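Local atomic coordinates of polyketide synthase PksL (Bacillus subtilis, PDB entry 5E1V), a protein that probably removes water from beta-hydroxyacyl intermediates, as the monomeric dehydratase domain of a trans-AT polyketide synthase split module linked to bacillaene. Residues Q84-A89 with Y106-M111; L170-L175 with D232-I237; R146-V151 with G210-Y215. One frame throughout, in Å; residues are numbered along the deposited sequence.

Overall arrangement
From the N terminus, interaction 1 comes first: segments 84-89 and 106-111, with sixteen residues between them, pair as the two arms of a beta hairpin, which closes before the other contacts begin. The remaining two cross, their segments alternating along the chain. Segment 146-151, at the end of helix 138-147, waits for the loop 210-215 in interaction 3; between them runs segment 170-175, whose partner strand 232-237 completes interaction 2 only after that loop has passed. Interactions 1 and 2 lie on opposite sides of the chain's centre, about 27 Å apart between centres, both in antiparallel strands, consistent with the HotDog ancestry of the domain, whereas interaction 3 joins a helix end to a surface loop.

Interaction 1. Residues Q84-A89 with Y106-M111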
loop_
_atom_site.group_PDB
_atom_site.type_symbol
_atom_site.label_atom_id
_atom_site.label_comp_id
_atom_site.label_asym_id
_atom_site.label_seq_id
_atom_site.Cartn_x
_atom_site.Cartn_y
_atom_site.Cartn_z
ATOM N N GLN A 84 20.742 -2.597 -9.780
ATOM C CA GLN A 84 20.369 -1.876 -8.539
ATOM C C GLN A 84 19.955 -0.442 -8.835
ATOM O O GLN A 84 20.776 0.362 -9.311
ATOM C CB GLN A 84 21.499 -1.933 -7.544
ATOM C CG GLN A 84 21.742 -3.372 -7.087
ATOM C CD GLN A 84 22.928 -3.519 -6.178
ATOM O OE1 GLN A 84 23.973 -2.884 -6.383
ATOM N NE2 GLN A 84 22.785 -4.353 -5.178
ATOM N N TRP A 85 18.677 -0.105 -8.613
ATOM C CA TRP A 85 18.230 1.268 -8.913
ATOM C C TRP A 85 17.874 2.028 -7.621
ATOM O O TRP A 85 17.279 1.482 -6.679
ATOM C CB TRP A 85 17.014 1.338 -9.927
ATOM C CG TRP A 85 17.189 0.837 -11.345
ATOM C CD1 TRP A 85 17.300 1.575 -12.497
ATOM C CD2 TRP A 85 17.224 -0.519 -11.732
ATOM N NE1 TRP A 85 17.435 0.721 -13.567
ATOM C CE2 TRP A 85 17.348 -0.569 -13.115
ATOM C CE3 TRP A 85 17.076 -1.697 -11.031
ATOM C CZ2 TRP A 85 17.394 -1.746 -13.805
ATOM C CZ3 TRP A 85 17.110 -2.882 -11.723
ATOM C CH2 TRP A 85 17.304 -2.909 -13.074
ATOM N N GLN A 86 18.205 3.308 -7.586
ATOM C CA GLN A 86 17.787 4.200 -6.502
ATOM C C GLN A 86 16.635 4.952 -7.165
ATOM O O GLN A 86 16.751 5.437 -8.257
ATOM C CB GLN A 86 18.883 5.180 -6.059
ATOM C CG GLN A 86 18.894 5.674 -4.527
ATOM C CD GLN A 86 17.579 5.822 -3.609
ATOM O OE1 GLN A 86 16.676 6.635 -3.848
ATOM N NE2 GLN A 86 17.578 5.086 -2.439
ATOM N N ILE A 87 15.561 5.036 -6.435
ATOM C CA ILE A 87 14.336 5.720 -6.873
ATOM C C ILE A 87 14.129 6.956 -6.004
ATOM O O ILE A 87 14.227 6.911 -4.800
ATOM C CB ILE A 87 13.136 4.747 -6.668
ATOM C CG1 ILE A 87 13.283 3.455 -7.471
ATOM C CG2 ILE A 87 11.816 5.402 -7.089
ATOM C CD1 ILE A 87 12.497 2.345 -6.836
ATOM N N THR A 88 13.796 8.073 -6.615
ATOM C CA THR A 88 13.411 9.257 -5.838
ATOM C C THR A 88 12.128 9.874 -6.480
ATOM O O THR A 88 11.960 9.846 -7.719
ATOM C CB THR A 88 14.554 10.295 -5.937
ATOM O OG1 THR A 88 14.632 10.616 -7.334
ATOM C CG2 THR A 88 15.874 9.743 -5.520
ATOM N N ALA A 89 11.174 10.335 -5.662
ATOM C CA ALA A 89 10.003 10.906 -6.240
ATOM C C ALA A 89 9.873 12.309 -5.632
ATOM O O ALA A 89 9.733 12.469 -4.450
ATOM C CB ALA A 89 8.795 10.104 -5.950
ATOM N N TYR A 106 9.042 13.460 -1.746
ATOM C CA TYR A 106 8.018 12.618 -1.195
ATOM C C TYR A 106 8.451 11.218 -0.780
ATOM O O TYR A 106 7.922 10.703 0.223
ATOM C CB TYR A 106 6.851 12.558 -2.227
ATOM C CG TYR A 106 6.112 13.892 -2.325
ATOM C CD1 TYR A 106 5.122 14.226 -1.385
ATOM C CD2 TYR A 106 6.326 14.754 -3.360
ATOM C CE1 TYR A 106 4.441 15.417 -1.479
ATOM C CE2 TYR A 106 5.639 15.947 -3.465
ATOM C CZ TYR A 106 4.690 16.251 -2.529
ATOM O OH TYR A 106 3.946 17.418 -2.625
ATOM N N MET A 107 9.269 10.546 -1.574
ATOM C CA MET A 107 9.552 9.101 -1.340
ATOM C C MET A 107 10.942 8.836 -1.947
ATOM O O MET A 107 11.292 9.359 -2.981
ATOM C CB MET A 107 8.429 8.261 -2.057
ATOM C CG MET A 107 8.604 6.783 -1.985
ATOM S SD MET A 107 9.595 6.222 -3.329
ATOM C CE MET A 107 8.489 6.367 -4.779
ATOM N N LYS A 108 11.672 7.898 -1.388
ATOM C CA LYS A 108 12.810 7.282 -2.048
ATOM C C LYS A 108 12.757 5.776 -1.748
ATOM O O LYS A 108 12.130 5.366 -0.800
ATOM C CB LYS A 108 14.079 7.774 -1.336
ATOM C CG LYS A 108 14.445 9.208 -1.593
ATOM C CD LYS A 108 15.597 9.636 -0.627
ATOM C CE LYS A 108 16.907 9.333 -1.282
ATOM N NZ LYS A 108 18.051 9.554 -0.339
ATOM N N ALA A 109 13.466 4.983 -2.531
ATOM C CA ALA A 109 13.446 3.571 -2.419
ATOM C C ALA A 109 14.564 2.991 -3.266
ATOM O O ALA A 109 15.136 3.656 -4.116
ATOM C CB ALA A 109 12.080 3.021 -2.931
ATOM N N ASP A 110 14.826 1.712 -3.064
ATOM C CA ASP A 110 15.751 0.960 -3.869
ATOM C C ASP A 110 15.004 -0.164 -4.573
ATOM O O ASP A 110 14.086 -0.726 -3.994
ATOM C CB ASP A 110 16.825 0.317 -3.015
ATOM C CG ASP A 110 17.615 1.373 -2.139
ATOM O OD1 ASP A 110 17.910 2.455 -2.659
ATOM O OD2 ASP A 110 17.858 1.077 -0.945
ATOM N N MET A 111 15.387 -0.469 -5.805
ATOM C CA MET A 111 14.756 -1.609 -6.464
ATOM C C MET A 111 15.928 -2.479 -6.914
ATOM O O MET A 111 16.831 -1.951 -7.557
ATOM C CB MET A 111 13.923 -1.180 -7.651
ATOM C CG MET A 111 13.337 -2.346 -8.443
ATOM S SD MET A 111 11.972 -2.994 -7.481
ATOM C CE MET A 111 10.510 -2.280 -8.209
#
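I87 and A109 form a hydrogen-bonded antiparallel pair in which the isoleucine side chain can be traced atom by atom. Its CB lies 3.4 Å from A109 O, the same carbonyl that receives the I87 backbone N-H. The CG2 branch turns to the terminal methyl of M107, with CE 4.2 Å from it. CG1, placed anti to the carbonyl carbon (chi1 -60°), carries the longer branch the other way, and at its end CD1 comes to 3.9 Å from M111 CB and 4.0 Å from A109 CB. M107 CE also touches the methyl of A89, its chain bent at chi2 and chi3, which brings CE over toward strand 84-89. Near A89 the ladder is offset by a classic beta bulge: A89 O accepts from Y106 N at 3.0 Å and, weakly, from M107 N.

On the opposite face, that of Q86 and D110, Q86 NE2 makes a weak bond of 2.7 Å to D110 OD1, with amide and carboxylate planes almost perpendicular, while Q86 OE1 leans over K108 CE. With an alanine here, the D110 carboxylate would probably lose this weak partner and K108 part of its cover. The I87 face lies against helix 34-44, where I38 meets I87 and M107, as hot-dog sheets pack on a helix; strand 70-81 flanks segment 84-89, and strand 53-59 flanks segment 106-111.

Interaction 2. Residues L170-L175 with D232-I237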
loop_
_atom_site.group_PDB
_atom_site.type_symbol
_atom_site.label_atom_id
_atom_site.label_comp_id
_atom_site.label_asym_id
_atom_site.label_seq_id
_atom_site.Cartn_x
_atom_site.Cartn_y
_atom_site.Cartn_z
ATOM N N LEU A 170 -6.703 -13.069 9.193
ATOM C CA LEU A 170 -6.750 -13.286 7.747
ATOM C C LEU A 170 -7.774 -12.350 7.124
ATOM O O LEU A 170 -8.955 -12.350 7.536
ATOM C CB LEU A 170 -7.140 -14.705 7.369
ATOM C CG LEU A 170 -7.110 -14.963 5.840
ATOM C CD1 LEU A 170 -5.676 -14.950 5.326
ATOM C CD2 LEU A 170 -7.809 -16.260 5.389
ATOM N N LEU A 171 -7.336 -11.564 6.126
ATOM C CA LEU A 171 -8.187 -10.522 5.476
ATOM C C LEU A 171 -8.617 -11.030 4.154
ATOM O O LEU A 171 -7.777 -11.410 3.345
ATOM C CB LEU A 171 -7.386 -9.201 5.232
ATOM C CG LEU A 171 -6.468 -8.770 6.355
ATOM C CD1 LEU A 171 -5.744 -7.457 6.034
ATOM C CD2 LEU A 171 -7.334 -8.586 7.615
ATOM N N GLU A 172 -9.935 -11.075 3.918
ATOM C CA GLU A 172 -10.505 -11.553 2.670
ATOM C C GLU A 172 -10.970 -10.298 1.988
ATOM O O GLU A 172 -11.978 -9.733 2.379
ATOM C CB GLU A 172 -11.729 -12.485 2.939
ATOM C CG GLU A 172 -12.480 -12.952 1.699
ATOM C CD GLU A 172 -13.731 -13.811 2.003
ATOM O OE1 GLU A 172 -14.156 -13.947 3.171
ATOM O OE2 GLU A 172 -14.295 -14.313 1.032
ATOM N N LEU A 173 -10.188 -9.854 0.999
ATOM C CA LEU A 173 -10.271 -8.539 0.398
ATOM C C LEU A 173 -10.640 -8.655 -1.055
ATOM O O LEU A 173 -10.135 -9.507 -1.737
ATOM C CB LEU A 173 -8.883 -7.847 0.494
ATOM C CG LEU A 173 -8.556 -7.404 1.905
ATOM C CD1 LEU A 173 -7.108 -6.934 2.036
ATOM C CD2 LEU A 173 -9.540 -6.369 2.440
ATOM N N SER A 174 -11.503 -7.782 -1.564
ATOM C CA SER A 174 -11.731 -7.693 -3.014
ATOM C C SER A 174 -12.129 -6.221 -3.374
ATOM O O SER A 174 -12.467 -5.461 -2.529
ATOM C CB SER A 174 -12.748 -8.770 -3.534
ATOM O OG SER A 174 -14.074 -8.500 -3.100
ATOM N N LEU A 175 -12.021 -5.835 -4.630
ATOM C CA LEU A 175 -12.473 -4.517 -5.088
ATOM C C LEU A 175 -14.009 -4.376 -4.998
ATOM O O LEU A 175 -14.764 -5.338 -5.259
ATOM C CB LEU A 175 -12.002 -4.368 -6.502
ATOM C CG LEU A 175 -10.665 -3.751 -6.820
ATOM C CD1 LEU A 175 -9.630 -3.559 -5.706
ATOM C CD2 LEU A 175 -10.014 -4.040 -8.145
ATOM N N ASP A 232 -8.465 -9.223 -6.030
ATOM C CA ASP A 232 -8.772 -9.819 -4.726
ATOM C C ASP A 232 -7.497 -10.394 -4.155
ATOM O O ASP A 232 -6.566 -10.661 -4.918
ATOM C CB ASP A 232 -9.879 -10.938 -4.866
ATOM C CG ASP A 232 -9.448 -12.094 -5.755
ATOM O OD1 ASP A 232 -9.624 -12.030 -6.978
ATOM O OD2 ASP A 232 -8.813 -13.039 -5.248
ATOM N N CYS A 233 -7.457 -10.593 -2.822
ATOM C CA CYS A 233 -6.413 -11.371 -2.262
ATOM C C CYS A 233 -6.840 -11.818 -0.906
ATOM O O CYS A 233 -7.849 -11.304 -0.332
ATOM C CB CYS A 233 -5.123 -10.533 -2.178
ATOM S SG CYS A 233 -5.289 -9.047 -1.176
ATOM N N MET A 234 -6.045 -12.753 -0.367
ATOM C CA MET A 234 -6.161 -13.135 0.995
ATOM C C MET A 234 -4.902 -12.676 1.718
ATOM O O MET A 234 -3.817 -13.140 1.429
ATOM C CB MET A 234 -6.351 -14.655 1.092
ATOM C CG MET A 234 -7.634 -15.165 0.405
ATOM S SD MET A 234 -9.016 -14.964 1.555
ATOM C CE MET A 234 -10.400 -15.498 0.545
ATOM N N THR A 235 -5.052 -11.753 2.643
ATOM C CA THR A 235 -3.890 -11.246 3.399
ATOM C C THR A 235 -3.801 -11.756 4.841
ATOM O O THR A 235 -4.695 -11.510 5.688
ATOM C CB THR A 235 -3.858 -9.723 3.473
ATOM O OG1 THR A 235 -3.953 -9.208 2.150
ATOM C CG2 THR A 235 -2.588 -9.248 4.193
ATOM N N ARG A 236 -2.650 -12.326 5.171
ATOM C CA ARG A 236 -2.466 -12.807 6.524
ATOM C C ARG A 236 -1.503 -11.915 7.227
ATOM O O ARG A 236 -0.485 -11.501 6.657
ATOM C CB ARG A 236 -1.909 -14.227 6.532
ATOM C CG ARG A 236 -1.675 -14.717 7.971
ATOM C CD ARG A 236 -1.093 -16.093 8.003
ATOM N NE ARG A 236 0.250 -16.155 7.454
ATOM C CZ ARG A 236 0.794 -17.295 7.037
ATOM N NH1 ARG A 236 0.121 -18.436 7.177
ATOM N NH2 ARG A 236 2.007 -17.323 6.533
ATOM N N ILE A 237 -1.844 -11.585 8.460
ATOM C CA ILE A 237 -0.983 -10.847 9.299
ATOM C C ILE A 237 -0.854 -11.680 10.575
ATOM O O ILE A 237 -1.871 -11.959 11.234
ATOM C CB ILE A 237 -1.569 -9.464 9.618
ATOM C CG1 ILE A 237 -1.838 -8.713 8.290
ATOM C CG2 ILE A 237 -0.602 -8.699 10.512
ATOM C CD1 ILE A 237 -2.996 -7.784 8.301
#
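L171 and T235 are joined by two backbone hydrogen bonds, L171 N to T235 O at 2.7 Å and T235 N to L171 O at 2.8 Å, and L173 and C233 repeat the exchange at greater length. Between these pairs CA-H...O contacts, such as that from M234 CA to L171 O, add weaker links.

Apolar packing differs on the two faces. L171 slants across T235, its CD1 reaching I237 CD1 at 3.6 Å, and L173 CB approaches C233 SG at 4.1 Å. The ladder belongs to the bent antiparallel sheet of a hot-dog fold: this face is turned to helix 190-203, where S196 touches L173 and both A200 and L203 touch I237. On the reverse face, E172 and M234 lie side by side and point the same way. The bend of M234 at chi2 (-83°) swings its sulfur over E172 and leaves CE 3.5 Å from E172 CG, so the glutamate contributes methylenes here, not charge. L170 CD1 packs at 4.0 Å against R236 CB.

Polar ends are satisfied beyond the two strands. E172 OE1 bonds with Y163 OH on the adjoining strand, and T235 OG1 with S196 OG of the helix, which satisfies the hydroxyl of the buried T235. Beyond CB, R236 turns away from L170, and its NH2 forms salt bridges with E121 and E254, two acids that probably offset the nearby amine of K238.

Interaction 3. Residues R146-V151 with G210-Y215; sequences RRQELV and GEQRLY
Q148 and Q212 meet through a water that donates to both backbone carbonyls, lying 2.5 Å from Q148 O and equally far from Q212 O. Both distances are short, and the bridge takes the place of direct hydrogen bonds between the segments.

Amide packing comes next. The Q148 chain, extended beyond CG, crosses that of Q212 at about a right angle, yet their amide planes are only 28° apart and stack, with Q148 CG 3.7 Å from Q212 OE1. Q148 OE1 lies 3.0 Å from Q212 O, a pairing of two acceptors that gives no bond; the amide is instead held by Q144, one helical turn earlier, whose OE1 accepts from Q148 NE2.

The apolar part is built round L214. Its CD2 methyl sits 3.7 Å from L150 CB and at the same distance from Q148 CB, while CD1 also leans on L150, so the leucine closes over the helix end from the loop side. V23 on strand 21-23 touches both leucines.

Charges act within the loop. R213 grips the E211 carboxylate side-on, NH2 to OE1 and NE to OE2, each 2.6 Å long. Both oxygens are met from above the carboxylate plane, although they lie nearly in the guanidinium plane. R213 N also donates to E211 OE2, and this three-bond clasp ties the loop's own turn together.

The helix that receives the loop ends in a Schellman motif: E149, at positive phi (69°), is its C-prime residue, with E149 N bonded to R146 O and L150 N to C145 O, after which the chain enters strand 150-152.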
loop_
_atom_site.group_PDB
_atom_site.type_symbol
_atom_site.label_atom_id
_atom_site.label_comp_id
_atom_site.label_asym_id
_atom_site.label_seq_id
_atom_site.Cartn_x
_atom_site.Cartn_y
_atom_site.Cartn_z
ATOM N N ARG A 146 -13.125 6.188 10.137
ATOM C CA ARG A 146 -13.835 7.434 9.972
ATOM C C ARG A 146 -14.003 8.167 11.321
ATOM O O ARG A 146 -13.884 9.376 11.377
ATOM C CB ARG A 146 -15.187 7.181 9.328
ATOM C CG ARG A 146 -15.106 6.581 7.940
ATOM C CD ARG A 146 -16.361 6.850 7.098
ATOM N NE ARG A 146 -17.608 6.293 7.621
ATOM C CZ ARG A 146 -17.946 5.016 7.563
ATOM N NH1 ARG A 146 -17.100 4.132 7.040
ATOM N NH2 ARG A 146 -19.113 4.595 8.060
ATOM N N ARG A 147 -14.186 7.418 12.405
ATOM C CA ARG A 147 -14.179 8.027 13.738
ATOM C C ARG A 147 -12.800 8.611 14.096
ATOM O O ARG A 147 -12.713 9.568 14.850
ATOM C CB ARG A 147 -14.573 6.999 14.794
ATOM C CG ARG A 147 -15.989 6.528 14.707
ATOM C CD ARG A 147 -16.321 5.727 15.974
ATOM N NE ARG A 147 -17.516 4.905 15.779
ATOM C CZ ARG A 147 -17.531 3.603 15.509
ATOM N NH1 ARG A 147 -16.404 2.898 15.363
ATOM N NH2 ARG A 147 -18.693 2.996 15.366
ATOM N N GLN A 148 -11.719 8.040 13.546
ATOM C CA GLN A 148 -10.388 8.600 13.729
ATOM C C GLN A 148 -9.989 9.534 12.539
ATOM O O GLN A 148 -8.857 9.856 12.376
ATOM C CB GLN A 148 -9.378 7.461 13.972
ATOM C CG GLN A 148 -9.813 6.466 15.050
ATOM C CD GLN A 148 -8.750 5.397 15.393
ATOM O OE1 GLN A 148 -7.595 5.695 15.587
ATOM N NE2 GLN A 148 -9.179 4.156 15.474
ATOM N N GLU A 149 -10.982 9.976 11.769
ATOM C CA GLU A 149 -10.855 10.986 10.724
ATOM C C GLU A 149 -10.052 10.496 9.519
ATOM O O GLU A 149 -9.474 11.283 8.777
ATOM C CB GLU A 149 -10.235 12.262 11.248
ATOM C CG GLU A 149 -10.922 12.852 12.471
ATOM C CD GLU A 149 -10.401 14.254 12.742
ATOM O OE1 GLU A 149 -10.542 15.140 11.845
ATOM O OE2 GLU A 149 -9.812 14.453 13.826
ATOM N N LEU A 150 -10.034 9.196 9.347
ATOM C CA LEU A 150 -9.497 8.578 8.109
ATOM C C LEU A 150 -10.698 8.077 7.344
ATOM O O LEU A 150 -11.378 7.188 7.829
ATOM C CB LEU A 150 -8.583 7.409 8.502
ATOM C CG LEU A 150 -8.091 6.481 7.388
ATOM C CD1 LEU A 150 -7.284 7.276 6.357
ATOM C CD2 LEU A 150 -7.301 5.284 7.955
ATOM N N VAL A 151 -10.949 8.606 6.130
ATOM C CA VAL A 151 -12.183 8.346 5.396
ATOM C C VAL A 151 -11.907 7.820 3.968
ATOM O O VAL A 151 -11.609 8.600 3.058
ATOM C CB VAL A 151 -13.014 9.651 5.310
ATOM C CG1 VAL A 151 -14.312 9.448 4.525
ATOM C CG2 VAL A 151 -13.186 10.275 6.689
ATOM N N GLY A 210 -5.849 2.350 23.287
ATOM C CA GLY A 210 -6.855 3.381 22.988
ATOM C C GLY A 210 -6.456 4.622 22.190
ATOM O O GLY A 210 -7.226 5.589 22.073
ATOM N N GLU A 211 -5.271 4.626 21.611
ATOM C CA GLU A 211 -4.779 5.833 20.948
ATOM C C GLU A 211 -5.693 6.114 19.762
ATOM O O GLU A 211 -5.975 5.170 19.018
ATOM C CB GLU A 211 -3.317 5.594 20.526
ATOM C CG GLU A 211 -2.720 6.614 19.560
ATOM C CD GLU A 211 -2.755 8.002 20.132
ATOM O OE1 GLU A 211 -1.883 8.289 20.982
ATOM O OE2 GLU A 211 -3.668 8.794 19.762
ATOM N N GLN A 212 -6.172 7.363 19.567
ATOM C CA GLN A 212 -6.990 7.651 18.379
ATOM C C GLN A 212 -6.290 8.429 17.225
ATOM O O GLN A 212 -6.922 8.590 16.180
ATOM C CB GLN A 212 -8.331 8.371 18.708
ATOM C CG GLN A 212 -9.240 7.756 19.759
ATOM C CD GLN A 212 -10.094 6.563 19.285
ATOM O OE1 GLN A 212 -11.038 6.723 18.504
ATOM N NE2 GLN A 212 -9.818 5.375 19.824
ATOM N N ARG A 213 -5.067 8.933 17.408
ATOM C CA ARG A 213 -4.349 9.624 16.327
ATOM C C ARG A 213 -3.957 8.576 15.317
ATOM O O ARG A 213 -3.527 7.500 15.712
ATOM C CB ARG A 213 -3.036 10.256 16.766
ATOM C CG ARG A 213 -3.073 11.734 17.091
ATOM C CD ARG A 213 -3.352 11.938 18.546
ATOM N NE ARG A 213 -2.526 11.115 19.435
ATOM C CZ ARG A 213 -1.435 11.513 20.099
ATOM N NH1 ARG A 213 -0.986 12.758 20.016
ATOM N NH2 ARG A 213 -0.791 10.644 20.879
ATOM N N LEU A 214 -4.055 8.902 14.031
ATOM C CA LEU A 214 -3.735 7.943 12.986
ATOM C C LEU A 214 -2.250 7.655 12.875
ATOM O O LEU A 214 -1.411 8.505 13.215
ATOM C CB LEU A 214 -4.241 8.504 11.643
ATOM C CG LEU A 214 -5.730 8.807 11.551
ATOM C CD1 LEU A 214 -6.067 9.578 10.274
ATOM C CD2 LEU A 214 -6.554 7.532 11.644
ATOM N N TYR A 215 -1.898 6.478 12.349
ATOM C CA TYR A 215 -0.517 6.181 12.019
ATOM C C TYR A 215 -0.422 6.082 10.477
ATOM O O TYR A 215 -1.051 5.199 9.923
ATOM C CB TYR A 215 -0.067 4.828 12.579
ATOM C CG TYR A 215 -0.115 4.718 14.070
ATOM C CD1 TYR A 215 1.063 4.772 14.829
ATOM C CD2 TYR A 215 -1.335 4.562 14.728
ATOM C CE1 TYR A 215 1.032 4.696 16.220
ATOM C CE2 TYR A 215 -1.382 4.485 16.105
ATOM C CZ TYR A 215 -0.193 4.552 16.844
ATOM O OH TYR A 215 -0.232 4.457 18.226
HETATM O O HOH W 1 -7.665 10.307 14.579
#